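Local coordinates for protein 5'-Methylthioadenosine Nucleosidase (Arabidopsis thaliana, PDB 2H8G) that is a nucleosidase of the phosphorylase superfamily, a dimeric alpha/beta protein that holds adenine in a pocket beside its curled central sheet, at residues Ala37-Leu42 against Ile74-Pro79; Ala101-Leu106 against Ala207-Leu212; Pro108-Asn113 against Arg262-Leu267; Lys166-Lys171 against Ile256-Gly261; Gly173-Gly178 against Val217-Ala222. All blocks are in the same frame, centred on the assembly; numbering follows the deposited sequence.

Contact 1: residues Ala37-Leu42 against Ile74-Pro79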
# COMPACT_ATOMS: atom_id res chain seq x y z
N ALA A 37 11.23 16.76 3.54
CA ALA A 37 11.26 18.18 3.18
C ALA A 37 9.93 18.86 3.46
O ALA A 37 9.88 20.08 3.66
CB ALA A 37 11.63 18.34 1.72
N GLU A 38 8.85 18.09 3.45
CA GLU A 38 7.52 18.63 3.72
C GLU A 38 7.34 18.73 5.24
O GLU A 38 6.61 19.59 5.74
CB GLU A 38 6.43 17.72 3.14
CG GLU A 38 6.48 17.50 1.63
CD GLU A 38 5.49 16.44 1.15
OE1 GLU A 38 5.40 15.37 1.78
OE2 GLU A 38 4.81 16.68 0.13
N ALA A 39 8.02 17.85 5.96
CA ALA A 39 7.92 17.80 7.42
C ALA A 39 8.86 18.73 8.18
O ALA A 39 8.47 19.31 9.19
CB ALA A 39 8.13 16.37 7.91
N LEU A 40 10.09 18.86 7.70
CA LEU A 40 11.07 19.72 8.37
C LEU A 40 10.55 21.10 8.74
O LEU A 40 10.72 21.55 9.87
CB LEU A 40 12.34 19.84 7.53
CG LEU A 40 13.22 18.59 7.46
CD1 LEU A 40 14.40 18.83 6.53
CD2 LEU A 40 13.70 18.21 8.86
N PRO A 41 9.91 21.81 7.79
CA PRO A 41 9.40 23.14 8.10
C PRO A 41 8.49 23.13 9.33
O PRO A 41 8.57 24.02 10.18
CB PRO A 41 8.64 23.52 6.83
CG PRO A 41 9.41 22.81 5.76
CD PRO A 41 9.65 21.46 6.38
N LEU A 42 7.64 22.12 9.42
CA LEU A 42 6.71 21.99 10.54
C LEU A 42 7.44 21.56 11.82
O LEU A 42 7.11 22.02 12.91
CB LEU A 42 5.62 20.97 10.20
CG LEU A 42 4.44 20.86 11.17
CD1 LEU A 42 3.71 22.19 11.26
CD2 LEU A 42 3.49 19.77 10.70
N ILE A 74 2.14 16.36 19.86
CA ILE A 74 2.27 16.35 18.41
C ILE A 74 3.30 15.34 17.94
O ILE A 74 4.45 15.36 18.36
CB ILE A 74 2.68 17.73 17.87
CG1 ILE A 74 1.67 18.79 18.32
CG2 ILE A 74 2.75 17.69 16.34
CD1 ILE A 74 2.02 20.19 17.89
N ASN A 75 2.86 14.44 17.06
CA ASN A 75 3.74 13.43 16.50
C ASN A 75 3.74 13.62 14.99
O ASN A 75 2.70 13.87 14.39
CB ASN A 75 3.23 12.03 16.85
CG ASN A 75 3.37 11.71 18.33
OD1 ASN A 75 2.40 11.32 18.99
ND2 ASN A 75 4.57 11.87 18.87
N VAL A 76 4.92 13.54 14.39
CA VAL A 76 5.04 13.67 12.94
C VAL A 76 5.79 12.44 12.46
O VAL A 76 6.90 12.18 12.92
CB VAL A 76 5.83 14.94 12.53
CG1 VAL A 76 5.98 14.99 11.02
CG2 VAL A 76 5.11 16.18 13.03
N VAL A 77 5.19 11.68 11.55
CA VAL A 77 5.83 10.48 11.05
C VAL A 77 6.06 10.53 9.55
O VAL A 77 5.19 10.96 8.79
CB VAL A 77 5.01 9.23 11.41
CG1 VAL A 77 4.85 9.14 12.92
CG2 VAL A 77 3.64 9.28 10.74
N CYS A 78 7.25 10.10 9.13
CA CYS A 78 7.64 10.09 7.73
C CYS A 78 8.20 8.72 7.39
O CYS A 78 8.88 8.10 8.22
CB CYS A 78 8.71 11.14 7.47
SG CYS A 78 8.28 12.81 7.97
N PRO A 79 7.96 8.23 6.16
CA PRO A 79 8.45 6.92 5.72
C PRO A 79 9.98 6.86 5.68
O PRO A 79 10.57 5.78 5.71
CB PRO A 79 7.81 6.75 4.35
CG PRO A 79 7.68 8.15 3.86
CD PRO A 79 7.18 8.88 5.09
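Ala39 CB lies 3.6 Å from Cys78 SG, an apolar contact in which the thiol sulfur packs on the alanine methyl. No hydrogen bond joins the two segments. The polar grip is next door, outside the contact: the neighbouring Glu38 is buried, and both its carboxylate oxygens have partners elsewhere, OE1 bonded to the backbone N of Met35 and OE2 to Thr116 OG1, a hydroxyl of the adenine pocket.

The same methyl also touches Val76, with Ala39 CB 4.0 Å from Val76 CG1. Cys78 and Val76 are two residues apart on one face of the strand, and Ala39 sits against both. CG1 of Val76 is carried over to the helix because it stands anti to the backbone N (chi1 177°). Its other branch faces Leu42 one turn further along, at a looser 4.6 Å between Val76 CG2 and Leu42 CD2. With a side chain as small as alanine at the closest point, the CA atoms of Ala39 and Val76 come within 7.5 Å, a close approach of helix to strand.

Helix 36-45 thus covers one face of strand 72-78, which is paired in parallel with strand 28-32 and antiparallel with strand 63-69, while Val77 points to the other face, where it meets Ser102 of helix 92-106.

Contact 2: residues Ala101-Leu106 against Ala207-Leu212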
# COMPACT_ATOMS: atom_id res chain seq x y z
N ALA A 101 1.11 1.60 11.56
CA ALA A 101 2.00 1.46 12.71
C ALA A 101 1.87 2.62 13.70
O ALA A 101 1.89 2.42 14.91
CB ALA A 101 3.45 1.32 12.24
N SER A 102 1.74 3.84 13.17
CA SER A 102 1.60 5.03 14.01
C SER A 102 0.31 5.00 14.82
O SER A 102 0.30 5.40 15.99
CB SER A 102 1.63 6.29 13.14
OG SER A 102 2.87 6.40 12.47
N ILE A 103 -0.77 4.53 14.21
CA ILE A 103 -2.05 4.45 14.91
C ILE A 103 -1.97 3.45 16.06
O ILE A 103 -2.40 3.74 17.18
CB ILE A 103 -3.19 4.02 13.97
CG1 ILE A 103 -3.50 5.15 12.98
CG2 ILE A 103 -4.44 3.66 14.78
CD1 ILE A 103 -4.51 4.77 11.92
N GLN A 104 -1.42 2.27 15.79
CA GLN A 104 -1.32 1.24 16.82
C GLN A 104 -0.36 1.57 17.95
O GLN A 104 -0.59 1.19 19.10
CB GLN A 104 -0.94 -0.10 16.18
CG GLN A 104 -2.08 -0.71 15.38
CD GLN A 104 -1.88 -2.17 15.06
OE1 GLN A 104 -2.85 -2.91 14.85
NE2 GLN A 104 -0.63 -2.61 15.02
N ALA A 105 0.71 2.29 17.65
CA ALA A 105 1.69 2.65 18.67
C ALA A 105 1.40 3.97 19.38
O ALA A 105 1.54 4.06 20.60
CB ALA A 105 3.08 2.69 18.06
N LEU A 106 0.98 4.98 18.62
CA LEU A 106 0.72 6.30 19.18
C LEU A 106 -0.72 6.60 19.59
O LEU A 106 -0.97 7.55 20.34
CB LEU A 106 1.21 7.36 18.19
CG LEU A 106 2.63 7.14 17.66
CD1 LEU A 106 3.02 8.27 16.72
CD2 LEU A 106 3.61 7.05 18.83
N ALA A 207 -6.29 7.28 4.11
CA ALA A 207 -7.71 7.24 4.48
C ALA A 207 -8.18 5.80 4.64
O ALA A 207 -8.99 5.50 5.52
CB ALA A 207 -8.55 7.95 3.42
N TYR A 208 -7.68 4.90 3.80
CA TYR A 208 -8.05 3.49 3.89
C TYR A 208 -7.69 2.94 5.27
O TYR A 208 -8.51 2.32 5.95
CB TYR A 208 -7.34 2.68 2.81
CG TYR A 208 -7.65 1.20 2.88
CD1 TYR A 208 -8.90 0.71 2.53
CD2 TYR A 208 -6.70 0.30 3.36
CE1 TYR A 208 -9.20 -0.64 2.65
CE2 TYR A 208 -6.99 -1.06 3.49
CZ TYR A 208 -8.25 -1.51 3.13
OH TYR A 208 -8.56 -2.85 3.24
N VAL A 209 -6.45 3.17 5.70
CA VAL A 209 -5.99 2.67 6.99
C VAL A 209 -6.71 3.35 8.15
O VAL A 209 -7.09 2.68 9.12
CB VAL A 209 -4.47 2.88 7.15
CG1 VAL A 209 -4.01 2.44 8.54
CG2 VAL A 209 -3.73 2.11 6.08
N ALA A 210 -6.89 4.66 8.06
CA ALA A 210 -7.58 5.40 9.11
C ALA A 210 -8.99 4.85 9.28
O ALA A 210 -9.49 4.72 10.40
CB ALA A 210 -7.62 6.89 8.77
N ASP A 211 -9.64 4.51 8.17
CA ASP A 211 -10.99 3.96 8.24
C ASP A 211 -10.97 2.57 8.88
O ASP A 211 -11.83 2.25 9.70
CB ASP A 211 -11.62 3.89 6.85
CG ASP A 211 -13.01 3.27 6.87
OD1 ASP A 211 -13.14 2.10 6.44
OD2 ASP A 211 -13.95 3.94 7.33
N LEU A 212 -9.98 1.76 8.53
CA LEU A 212 -9.89 0.41 9.09
C LEU A 212 -9.78 0.45 10.61
O LEU A 212 -10.36 -0.39 11.30
CB LEU A 212 -8.68 -0.34 8.55
CG LEU A 212 -8.64 -0.85 7.12
CD1 LEU A 212 -7.37 -1.67 6.93
CD2 LEU A 212 -9.87 -1.71 6.83
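No ring or amide lies between Ile103 and Val209, which meet through aliphatic carbons alone. The nearby flat group is Tyr208, whose ring has Leu212 CG over one face, 4.0 Å above the plane and displaced toward the rim. One helical turn separates the two, spanned by the bond from Leu212 N to Tyr208 O. Val93 of the second subunit also packs against this tyrosine.

In the contact itself a single methyl does the touching. Ile103 CD1 lies 4.1 Å from Val209 CG1 and 4.2 Å from Ala210 CA, so it reaches the backbone of helix 203-212 as well as a side chain. Its extended outer torsion (chi2 174°) carries CD1 well clear of its own helix, and the two branched side chains slide past each other in opposite directions. The methyl of Ala210 stands further off, 4.9 Å from Ile103 CD1.

Helices 92-106 and 203-212 both pack on the central sheet, inclined to each other, in the layered alpha/beta build of the phosphorylase superfamily. Ala207 packs on Phe219 and Ala210 on Val217, both of strand 217-226. The pair itself borders the second subunit: Val209 packs on its Leu97, and close by Leu212 meets its Leu60 and Gln104 its Leu56.

Contact 3: residues Pro108-Asn113 against Arg262-Leu267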
# COMPACT_ATOMS: atom_id res chain seq x y z
N PRO A 108 -3.40 8.07 18.26
CA PRO A 108 -3.80 9.47 18.10
C PRO A 108 -5.31 9.66 18.11
O PRO A 108 -6.06 8.71 17.87
CB PRO A 108 -3.18 9.85 16.76
CG PRO A 108 -3.31 8.58 15.99
CD PRO A 108 -2.88 7.53 17.00
N ASP A 109 -5.76 10.88 18.39
CA ASP A 109 -7.18 11.17 18.39
C ASP A 109 -7.60 11.50 16.96
O ASP A 109 -8.73 11.28 16.56
CB ASP A 109 -7.48 12.38 19.28
CG ASP A 109 -7.12 12.13 20.73
OD1 ASP A 109 -7.62 11.15 21.31
OD2 ASP A 109 -6.34 12.93 21.29
N ILE A 110 -6.65 12.03 16.20
CA ILE A 110 -6.91 12.43 14.82
C ILE A 110 -5.61 12.39 14.02
O ILE A 110 -4.53 12.63 14.57
CB ILE A 110 -7.52 13.85 14.78
CG1 ILE A 110 -7.88 14.25 13.35
CG2 ILE A 110 -6.56 14.84 15.41
CD1 ILE A 110 -8.80 15.47 13.28
N ILE A 111 -5.72 12.08 12.73
CA ILE A 111 -4.56 12.02 11.86
C ILE A 111 -4.66 13.13 10.83
O ILE A 111 -5.74 13.42 10.32
CB ILE A 111 -4.52 10.68 11.09
CG1 ILE A 111 -4.34 9.52 12.07
CG2 ILE A 111 -3.38 10.70 10.07
CD1 ILE A 111 -4.63 8.18 11.46
N ILE A 112 -3.54 13.77 10.53
CA ILE A 112 -3.52 14.82 9.52
C ILE A 112 -2.49 14.41 8.48
O ILE A 112 -1.32 14.27 8.79
CB ILE A 112 -3.09 16.20 10.08
CG1 ILE A 112 -4.05 16.65 11.19
CG2 ILE A 112 -3.08 17.22 8.94
CD1 ILE A 112 -3.65 17.96 11.83
N ASN A 113 -2.95 14.19 7.25
CA ASN A 113 -2.05 13.84 6.15
C ASN A 113 -1.76 15.17 5.47
O ASN A 113 -2.63 15.74 4.81
CB ASN A 113 -2.74 12.88 5.17
CG ASN A 113 -1.89 12.57 3.95
OD1 ASN A 113 -2.42 12.38 2.85
ND2 ASN A 113 -0.57 12.52 4.13
N ARG A 262 -9.90 21.94 21.77
CA ARG A 262 -11.18 21.50 21.24
C ARG A 262 -11.29 19.98 21.24
O ARG A 262 -10.28 19.27 21.25
CB ARG A 262 -11.35 21.98 19.79
CG ARG A 262 -11.52 23.48 19.62
CD ARG A 262 -11.56 23.84 18.14
NE ARG A 262 -11.67 25.27 17.91
CZ ARG A 262 -12.82 25.95 17.95
NH1 ARG A 262 -13.96 25.32 18.19
NH2 ARG A 262 -12.82 27.26 17.75
N ASN A 263 -12.52 19.48 21.23
CA ASN A 263 -12.74 18.05 21.16
C ASN A 263 -13.17 17.78 19.72
O ASN A 263 -13.52 18.71 19.00
CB ASN A 263 -13.82 17.59 22.16
CG ASN A 263 -15.09 18.40 22.05
OD1 ASN A 263 -15.66 18.54 20.97
ND2 ASN A 263 -15.55 18.92 23.18
N LEU A 264 -13.14 16.52 19.31
CA LEU A 264 -13.49 16.17 17.93
C LEU A 264 -14.77 16.79 17.40
O LEU A 264 -14.85 17.15 16.22
CB LEU A 264 -13.56 14.64 17.79
CG LEU A 264 -12.20 13.94 17.86
CD1 LEU A 264 -12.41 12.44 17.95
CD2 LEU A 264 -11.38 14.30 16.64
N SER A 265 -15.78 16.92 18.25
CA SER A 265 -17.06 17.50 17.83
C SER A 265 -17.00 19.02 17.62
O SER A 265 -17.89 19.58 16.98
CB SER A 265 -18.15 17.17 18.84
OG SER A 265 -17.89 17.76 20.11
N ASP A 266 -15.97 19.67 18.15
CA ASP A 266 -15.84 21.12 18.01
C ASP A 266 -15.05 21.54 16.77
O ASP A 266 -14.86 22.73 16.53
CB ASP A 266 -15.16 21.73 19.24
CG ASP A 266 -15.90 21.45 20.54
OD1 ASP A 266 -17.14 21.57 20.56
OD2 ASP A 266 -15.22 21.13 21.54
N LEU A 267 -14.59 20.56 15.99
CA LEU A 267 -13.79 20.85 14.80
C LEU A 267 -14.55 21.44 13.61
O LEU A 267 -13.89 22.08 12.77
CB LEU A 267 -13.04 19.59 14.36
CG LEU A 267 -12.05 19.00 15.36
CD1 LEU A 267 -11.24 17.91 14.68
CD2 LEU A 267 -11.12 20.09 15.88
OXT LEU A 267 -15.78 21.25 13.51
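This is an apolar contact between the C-terminal tail and the beginning of an interior strand of the sheet: Leu264 and Leu267, beyond the last helix, fold back over Asp109 and Ile110. No hydrogen bond crosses it.

Ile110 and Leu267 reach toward each other tip to tip, with 3.7 Å between Ile110 CD1 and Leu267 CD1. The long branch of the isoleucine gets there because CG1 stands anti to the backbone N (chi1 -177°), which leaves CG2 wedged between the backbone N and the carbonyl carbon. Leu264 comes in nearer the main chain. Its CD2 is 4.3 Å from Ile110 CB and 4.0 Å from Asp109 O, so one methyl bridges the root of a side chain and a peptide carbonyl.

Leu264 and Leu267 can both face the strand because the chain between them winds as a short 3-10 turn, with Asp266 N bonded to Asn263 O at 2.8 Å. The carboxylate of Asp109 has its partners outside the tail: its OD2 accepts hydrogen bonds from the backbone N atoms of Ser27 and Ser28. Ile26, just ahead of them, packs against both Asp109 and Leu264.

Strand 110-119 runs between strands 28-32 and 217-226, and Ile110 accordingly also touches Val29 and Val218. The tail also rests on helix 233-259, where Leu267 meets Ile259, and on Thr161, while Asp266 O is bonded to the side chain of Asn163.

Contact 4: residues Lys166-Lys171 against Ile256-Gly261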
# COMPACT_ATOMS: atom_id res chain seq x y z
N LYS A 166 -14.50 27.28 8.45
CA LYS A 166 -15.11 28.60 8.61
C LYS A 166 -14.15 29.61 9.25
O LYS A 166 -14.38 30.82 9.18
CB LYS A 166 -16.39 28.48 9.45
CG LYS A 166 -17.08 29.80 9.72
CD LYS A 166 -17.41 30.51 8.42
CE LYS A 166 -17.78 31.95 8.69
NZ LYS A 166 -16.66 32.66 9.37
N GLU A 167 -13.09 29.10 9.87
CA GLU A 167 -12.11 29.95 10.53
C GLU A 167 -10.91 30.22 9.63
O GLU A 167 -10.46 31.36 9.50
CB GLU A 167 -11.63 29.26 11.81
CG GLU A 167 -10.43 29.92 12.48
CD GLU A 167 -10.82 31.01 13.44
OE1 GLU A 167 -11.39 32.03 13.00
OE2 GLU A 167 -10.56 30.84 14.65
N LEU A 168 -10.38 29.16 9.02
CA LEU A 168 -9.22 29.29 8.15
C LEU A 168 -9.57 29.58 6.70
O LEU A 168 -8.72 30.00 5.92
CB LEU A 168 -8.37 28.02 8.24
CG LEU A 168 -7.61 27.77 9.55
CD1 LEU A 168 -8.57 27.66 10.71
CD2 LEU A 168 -6.80 26.50 9.42
N ASN A 169 -10.83 29.35 6.34
CA ASN A 169 -11.32 29.58 4.99
C ASN A 169 -10.42 28.97 3.92
O ASN A 169 -9.96 29.65 3.00
CB ASN A 169 -11.50 31.08 4.73
CG ASN A 169 -12.16 31.37 3.40
OD1 ASN A 169 -13.12 30.72 3.01
ND2 ASN A 169 -11.64 32.37 2.70
N LEU A 170 -10.15 27.68 4.07
CA LEU A 170 -9.32 26.98 3.11
C LEU A 170 -10.23 26.50 1.99
O LEU A 170 -11.41 26.26 2.21
CB LEU A 170 -8.64 25.78 3.77
CG LEU A 170 -7.73 26.08 4.96
CD1 LEU A 170 -7.22 24.78 5.57
CD2 LEU A 170 -6.57 26.95 4.50
N LYS A 171 -9.68 26.40 0.78
CA LYS A 171 -10.46 25.89 -0.33
C LYS A 171 -10.64 24.40 -0.07
O LYS A 171 -9.85 23.80 0.66
CB LYS A 171 -9.71 26.11 -1.65
CG LYS A 171 -9.51 27.57 -1.99
CD LYS A 171 -8.60 27.73 -3.19
CE LYS A 171 -8.17 29.18 -3.34
NZ LYS A 171 -9.31 30.08 -3.57
N ILE A 256 -3.18 23.37 13.90
CA ILE A 256 -2.80 22.88 15.21
C ILE A 256 -3.32 23.79 16.31
O ILE A 256 -3.90 23.32 17.30
CB ILE A 256 -1.27 22.74 15.34
CG1 ILE A 256 -0.80 21.50 14.58
CG2 ILE A 256 -0.86 22.63 16.81
CD1 ILE A 256 -1.47 20.21 15.04
N ASN A 257 -3.14 25.10 16.14
CA ASN A 257 -3.62 26.04 17.15
C ASN A 257 -5.14 26.07 17.25
O ASN A 257 -5.69 26.41 18.30
CB ASN A 257 -3.06 27.44 16.87
CG ASN A 257 -1.63 27.59 17.33
OD1 ASN A 257 -1.31 27.37 18.50
ND2 ASN A 257 -0.74 27.96 16.41
N PHE A 258 -5.82 25.72 16.17
CA PHE A 258 -7.28 25.69 16.17
C PHE A 258 -7.77 24.47 16.93
O PHE A 258 -8.69 24.55 17.75
CB PHE A 258 -7.81 25.62 14.74
CG PHE A 258 -9.31 25.58 14.66
CD1 PHE A 258 -10.06 26.75 14.75
CD2 PHE A 258 -9.98 24.37 14.52
CE1 PHE A 258 -11.45 26.72 14.70
CE2 PHE A 258 -11.37 24.33 14.46
CZ PHE A 258 -12.11 25.50 14.55
N ILE A 259 -7.15 23.32 16.65
CA ILE A 259 -7.51 22.06 17.29
C ILE A 259 -7.29 22.07 18.80
O ILE A 259 -8.07 21.49 19.56
CB ILE A 259 -6.71 20.89 16.68
CG1 ILE A 259 -7.17 20.66 15.24
CG2 ILE A 259 -6.89 19.63 17.52
CD1 ILE A 259 -6.35 19.61 14.51
N ASN A 260 -6.21 22.72 19.24
CA ASN A 260 -5.88 22.77 20.66
C ASN A 260 -7.06 23.23 21.51
O ASN A 260 -7.71 24.22 21.21
CB ASN A 260 -4.67 23.69 20.87
CG ASN A 260 -4.26 23.78 22.34
OD1 ASN A 260 -4.69 24.69 23.06
ND2 ASN A 260 -3.44 22.84 22.78
N GLY A 261 -7.33 22.48 22.58
CA GLY A 261 -8.41 22.82 23.48
C GLY A 261 -9.79 22.38 23.02
O GLY A 261 -10.75 22.43 23.79
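Phe258 and the pair Glu167 and Leu168 join the last turns of two helices, 162-168 and the long C-terminal helix 233-259, in the helical layer on one side of the sheet. The close packing is made by Glu167, although this is the solvent side of the contact: the residue is exposed and also meets a molecule of the crystal lattice. Its aliphatic carbons lie against the buried ring, with Glu167 CB 3.9 Å from Phe258 CE1 and Glu167 CG 3.9 Å from Phe258 CD1.

Leu168, less exposed than the glutamate, is the looser neighbour. Leu168 CD1 approaches the ring obliquely and stays 4.4 Å from Phe258 CD1. Leu168 is itself backed by Lys254 and Val255, one turn earlier on the helix that carries the phenylalanine, and the ring continues onto Asn163 and Leu164 of the shorter helix. With chi1 at 180°, CG of Phe258 lies opposite the backbone N, which carries the ring over to helix 162-168. Phe258 also has a cation-pi partner in Arg262. Just past Leu168, Asn169 leaves the helix with a positive phi of 48°, which turns the chain toward strand 171-177.

Because the glutamate chain bends at chi2, its carboxylate stays beside the ring at a steep tilt, the two planes 78° apart, with Glu167 OE2 4.1 Å from Phe258 CD1.

Contact 5: residues Gly173-Gly178 against Val217-Ala222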
# COMPACT_ATOMS: atom_id res chain seq x y z
N GLY A 173 -11.91 20.41 -1.84
CA GLY A 173 -12.09 19.67 -3.07
C GLY A 173 -11.79 18.21 -2.85
O GLY A 173 -11.32 17.82 -1.78
N ARG A 174 -12.08 17.40 -3.86
CA ARG A 174 -11.83 15.97 -3.80
C ARG A 174 -10.39 15.70 -4.22
O ARG A 174 -9.85 16.38 -5.10
CB ARG A 174 -12.80 15.22 -4.73
CG ARG A 174 -12.41 13.77 -5.00
CD ARG A 174 -13.48 13.04 -5.78
NE ARG A 174 -14.70 12.88 -4.99
CZ ARG A 174 -15.81 12.29 -5.43
NH1 ARG A 174 -15.86 11.81 -6.66
NH2 ARG A 174 -16.86 12.17 -4.63
N LEU A 175 -9.77 14.71 -3.58
CA LEU A 175 -8.40 14.30 -3.85
C LEU A 175 -8.39 12.94 -4.54
O LEU A 175 -9.13 12.04 -4.14
CB LEU A 175 -7.63 14.20 -2.53
CG LEU A 175 -6.22 13.60 -2.58
CD1 LEU A 175 -5.33 14.47 -3.45
CD2 LEU A 175 -5.65 13.48 -1.17
N SER A 176 -7.57 12.80 -5.58
CA SER A 176 -7.46 11.53 -6.30
C SER A 176 -6.01 11.08 -6.18
O SER A 176 -5.07 11.81 -6.54
CB SER A 176 -7.86 11.71 -7.76
OG SER A 176 -7.97 10.45 -8.40
N THR A 177 -5.84 9.87 -5.66
CA THR A 177 -4.54 9.26 -5.39
C THR A 177 -4.12 8.18 -6.37
O THR A 177 -4.95 7.38 -6.82
CB THR A 177 -4.55 8.63 -3.98
OG1 THR A 177 -4.79 9.66 -3.01
CG2 THR A 177 -3.24 7.90 -3.68
N GLY A 178 -2.83 8.15 -6.68
CA GLY A 178 -2.28 7.13 -7.55
C GLY A 178 -0.79 7.06 -7.27
O GLY A 178 -0.21 8.02 -6.78
N VAL A 217 -9.55 11.32 10.06
CA VAL A 217 -8.42 11.81 9.29
C VAL A 217 -8.78 13.06 8.48
O VAL A 217 -9.86 13.16 7.89
CB VAL A 217 -7.86 10.72 8.35
CG1 VAL A 217 -8.93 10.26 7.37
CG2 VAL A 217 -6.65 11.24 7.59
N VAL A 218 -7.86 14.02 8.49
CA VAL A 218 -8.02 15.27 7.76
C VAL A 218 -6.82 15.41 6.83
O VAL A 218 -5.76 14.84 7.09
CB VAL A 218 -8.06 16.47 8.74
CG1 VAL A 218 -7.97 17.79 7.98
CG2 VAL A 218 -9.35 16.42 9.55
N PHE A 219 -7.00 16.13 5.73
CA PHE A 219 -5.92 16.31 4.76
C PHE A 219 -5.64 17.77 4.46
O PHE A 219 -6.56 18.57 4.28
CB PHE A 219 -6.26 15.64 3.43
CG PHE A 219 -6.65 14.19 3.55
CD1 PHE A 219 -7.93 13.84 3.96
CD2 PHE A 219 -5.74 13.18 3.27
CE1 PHE A 219 -8.30 12.50 4.09
CE2 PHE A 219 -6.09 11.84 3.39
CZ PHE A 219 -7.37 11.50 3.80
N LEU A 220 -4.36 18.12 4.43
CA LEU A 220 -3.94 19.47 4.07
C LEU A 220 -3.06 19.22 2.86
O LEU A 220 -1.99 18.60 2.96
CB LEU A 220 -3.13 20.12 5.20
CG LEU A 220 -3.90 20.34 6.50
CD1 LEU A 220 -2.97 20.92 7.55
CD2 LEU A 220 -5.08 21.27 6.25
N LYS A 221 -3.52 19.66 1.70
CA LYS A 221 -2.79 19.43 0.46
C LYS A 221 -2.45 20.75 -0.23
O LYS A 221 -3.34 21.50 -0.63
CB LYS A 221 -3.62 18.53 -0.46
CG LYS A 221 -3.84 17.12 0.12
CD LYS A 221 -2.58 16.26 0.04
CE LYS A 221 -2.68 15.01 0.92
NZ LYS A 221 -1.58 14.04 0.65
N ALA A 222 -1.15 21.01 -0.35
CA ALA A 222 -0.65 22.25 -0.94
C ALA A 222 -0.26 22.05 -2.40
O ALA A 222 0.58 21.21 -2.73
CB ALA A 222 0.53 22.75 -0.13
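Leu175 CD2 meets the aliphatic part of Lys221, 3.9 Å from its CE, and the two side chains cross at about a right angle. The same methyl lies 4.5 Å from Phe219 CD2, approaching that ring obliquely. CG of Leu175 is anti to the backbone N (chi1 172°), which carries CD2 across to the other strand, while Lys221 bends at chi2 (-75°) and then runs extended past the leucine.

Strands 171-177 and 217-226 are not paired with each other. Strand 130-138 pairs with both, and on the other side strands 198-200 and 110-119 complete the circuit, so the sheet curls into a closed, barrel-like ring whose interior these side chains fill. Val133 of the intervening strand touches both Leu175 and Phe219.

Further out, polar groups fix the end of the lysine. Its NZ forms a salt bridge with Asp200 OD1 and a hydrogen bond with Asn113 OD1, so this buried nitrogen has at least two oxygen partners. The other carboxylate oxygen, Asp200 OD2, is bonded to Thr177 OG1. Asp200 lines the adenine pocket, and the side chain of Leu175 is about 8 Å from the bound adenine.

In the fold
Contact 5 lies closest to the middle of the chain, with the side chain of Leu175 about 8 Å from the adenine; contact 1 reaches the same pocket indirectly, through Glu38 and Thr116. Contacts 3 and 5 share neighbouring strands of the sheet and have centres 16 Å apart, linked by a probable hydrogen bond of 2.9 Å between Ile111 O and Val218 N. Contact 2 covers this region from one side, with Ile103 CD1 3.4 Å from Ile111 CD1 and Ala207 CB 3.8 Å from Phe219 CZ. Contact 4 lies on the other side, 11 Å from contact 3 between centres, and touches contact 1 where Ile256 CG2 is 3.9 Å from Ile74 CD1. Contacts 2 and 4 remain separate, about 13 Å between nearest atoms.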